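Local structure of histidinol dehydrogenase (Elizabethkingia anophelis NUHP1, 6AN0) at residues E115-W120 / Q405-G410. The protein probably catalyses the last step of histidine biosynthesis, the two successive NAD-dependent oxidations of L-histidinol to L-histidine, using one zinc ion per subunit. Sequence-based numbering, arbitrary orientation.
Sequences EGVNCW and QNIGPG
Glu115 and Asn406 bring the backbones together, their CA atoms 7.1 Å apart, where the turn of the β-hairpin 111-114/117-132 meets one face of helix 401-417; two residues on in the strand and one in the helix, Val117 and Ile407 stand 8.6 Å apart between CA atoms. A side-chain amide on a helix can hold a hairpin end by bonding to a carbonyl of its turn, and this contact is a compact example. Glu115 and Gly116 lie between the two strands, with backbone angles of a type II turn, Gly116 taking the positive phi of 80°. Asn406 donates ND2 to Glu115 O over 3.2 Å, arriving in the carbonyl plane on a lone pair, with an N-H...O angle of 160°. The oxygen also lies close to the amide plane of Asn406, although the two flat groups are twisted against each other about the bond. With CG trans to the backbone N (chi1 175°), the asparagine side chain extends from the helix to the turn. The same ND2 is also hydrogen-bonded to Thr114 OG1, so the amide nitrogen grips the hairpin on both strand-end and loop residues, which should fix the rotation of the amide. The Glu115 side chain adds little beyond its CB, 4.1 Å from Asn406 ND2, and its extended chain leads to an exposed carboxylate. Beside this hydrogen bond lies a small apolar contact, buried further by the second subunit: Val117 packs on Ser367 and Ile407 on Asn96, both of that neighbouring subunit. The hairpin and helix thus belong to an arm, far from the centre of the chain, that takes part in the dimer. Ile407 also touches Thr114, and its chain, with CG1 between the backbone N and carbonyl carbon and extended beyond, delivers CD1 tip to tip against Val117 CG2 at 4.0 Å.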
loop_
_atom_site.group_PDB
_atom_site.type_symbol
_atom_site.label_atom_id
_atom_site.label_comp_id
_atom_site.label_asym_id
_atom_site.label_seq_id
_atom_site.Cartn_x
_atom_site.Cartn_y
_atom_site.Cartn_z
ATOM N N GLU A 115 4.536 -30.462 9.121
ATOM C CA GLU A 115 5.812 -31.176 9.044
ATOM C C GLU A 115 6.408 -31.088 7.643
ATOM O O GLU A 115 5.744 -31.419 6.659
ATOM C CB GLU A 115 5.644 -32.641 9.447
ATOM C CG GLU A 115 6.885 -33.470 9.118
ATOM C CD GLU A 115 6.756 -34.930 9.538
ATOM O OE1 GLU A 115 5.656 -35.338 9.963
ATOM O OE2 GLU A 115 7.761 -35.663 9.443
ATOM N N GLY A 116 7.655 -30.616 7.560
ATOM C CA GLY A 116 8.367 -30.529 6.291
ATOM C C GLY A 116 8.023 -29.338 5.420
ATOM O O GLY A 116 8.396 -29.319 4.239
ATOM N N VAL A 117 7.328 -28.341 5.953
ATOM C CA VAL A 117 6.935 -27.169 5.192
ATOM C C VAL A 117 7.361 -25.956 6.000
ATOM O O VAL A 117 6.757 -25.658 7.037
ATOM C CB VAL A 117 5.427 -27.132 4.913
ATOM C CG1 VAL A 117 5.074 -25.882 4.120
ATOM C CG2 VAL A 117 4.977 -28.417 4.196
ATOM N N ASN A 118 8.388 -25.252 5.530
ATOM C CA ASN A 118 8.901 -24.066 6.202
ATOM C C ASN A 118 8.626 -22.838 5.338
ATOM O O ASN A 118 8.973 -22.824 4.152
ATOM C CB ASN A 118 10.402 -24.198 6.477
ATOM C CG ASN A 118 10.711 -25.146 7.623
ATOM O OD1 ASN A 118 10.004 -25.177 8.635
ATOM N ND2 ASN A 118 11.767 -25.930 7.469
ATOM N N CYS A 119 8.021 -21.809 5.942
ATOM C CA CYS A 119 7.646 -20.572 5.262
ATOM C C CYS A 119 8.167 -19.370 6.041
ATOM O O CYS A 119 8.194 -19.379 7.268
ATOM C CB CYS A 119 6.116 -20.426 5.118
ATOM S SG CYS A 119 5.260 -21.814 4.333
ATOM N N TRP A 120 8.540 -18.310 5.327
ATOM C CA TRP A 120 8.959 -17.097 6.018
ATOM C C TRP A 120 8.883 -15.936 5.046
ATOM O O TRP A 120 8.571 -16.112 3.865
ATOM C CB TRP A 120 10.369 -17.237 6.621
ATOM C CG TRP A 120 11.514 -17.329 5.623
ATOM C CD1 TRP A 120 12.308 -16.307 5.185
ATOM C CD2 TRP A 120 12.000 -18.518 4.982
ATOM N NE1 TRP A 120 13.253 -16.782 4.302
ATOM C CE2 TRP A 120 13.090 -18.136 4.165
ATOM C CE3 TRP A 120 11.626 -19.864 5.023
ATOM C CZ2 TRP A 120 13.793 -19.053 3.379
ATOM C CZ3 TRP A 120 12.333 -20.779 4.242
ATOM C CH2 TRP A 120 13.406 -20.365 3.437
ATOM N N GLN A 405 4.975 -35.122 0.774
ATOM C CA GLN A 405 4.158 -36.294 1.078
ATOM C C GLN A 405 3.036 -35.949 2.057
ATOM O O GLN A 405 1.965 -36.561 2.016
ATOM C CB GLN A 405 5.033 -37.421 1.633
ATOM C CG GLN A 405 5.814 -38.167 0.563
ATOM C CD GLN A 405 6.807 -39.158 1.135
ATOM O OE1 GLN A 405 7.375 -38.941 2.210
ATOM N NE2 GLN A 405 7.024 -40.259 0.419
ATOM N N ASN A 406 3.254 -34.942 2.906
ATOM C CA ASN A 406 2.284 -34.536 3.920
ATOM C C ASN A 406 1.121 -33.754 3.302
ATOM O O ASN A 406 -0.042 -34.155 3.417
ATOM C CB ASN A 406 3.014 -33.714 4.989
ATOM C CG ASN A 406 2.090 -33.131 6.041
ATOM O OD1 ASN A 406 0.969 -33.596 6.250
ATOM N ND2 ASN A 406 2.570 -32.094 6.717
ATOM N N ILE A 407 1.419 -32.642 2.621
ATOM C CA ILE A 407 0.352 -31.786 2.103
ATOM C C ILE A 407 -0.049 -32.144 0.679
ATOM O O ILE A 407 -1.060 -31.624 0.180
ATOM C CB ILE A 407 0.746 -30.297 2.164
ATOM C CG1 ILE A 407 1.958 -30.002 1.276
ATOM C CG2 ILE A 407 1.018 -29.894 3.595
ATOM C CD1 ILE A 407 2.301 -28.495 1.181
ATOM N N GLY A 408 0.710 -33.009 0.009
ATOM C CA GLY A 408 0.493 -33.329 -1.386
ATOM C C GLY A 408 -0.889 -33.854 -1.745
ATOM O O GLY A 408 -1.553 -33.340 -2.657
ATOM N N PRO A 409 -1.341 -34.908 -1.064
ATOM C CA PRO A 409 -2.681 -35.443 -1.384
ATOM C C PRO A 409 -3.785 -34.404 -1.253
ATOM O O PRO A 409 -4.685 -34.355 -2.103
ATOM C CB PRO A 409 -2.843 -36.596 -0.386
ATOM C CG PRO A 409 -1.441 -37.028 -0.087
ATOM C CD PRO A 409 -0.620 -35.767 -0.102
ATOM N N GLY A 410 -3.725 -33.549 -0.229
ATOM C CA GLY A 410 -4.725 -32.497 -0.093
ATOM C C GLY A 410 -4.710 -31.505 -1.245
ATOM O O GLY A 410 -5.764 -31.108 -1.745
#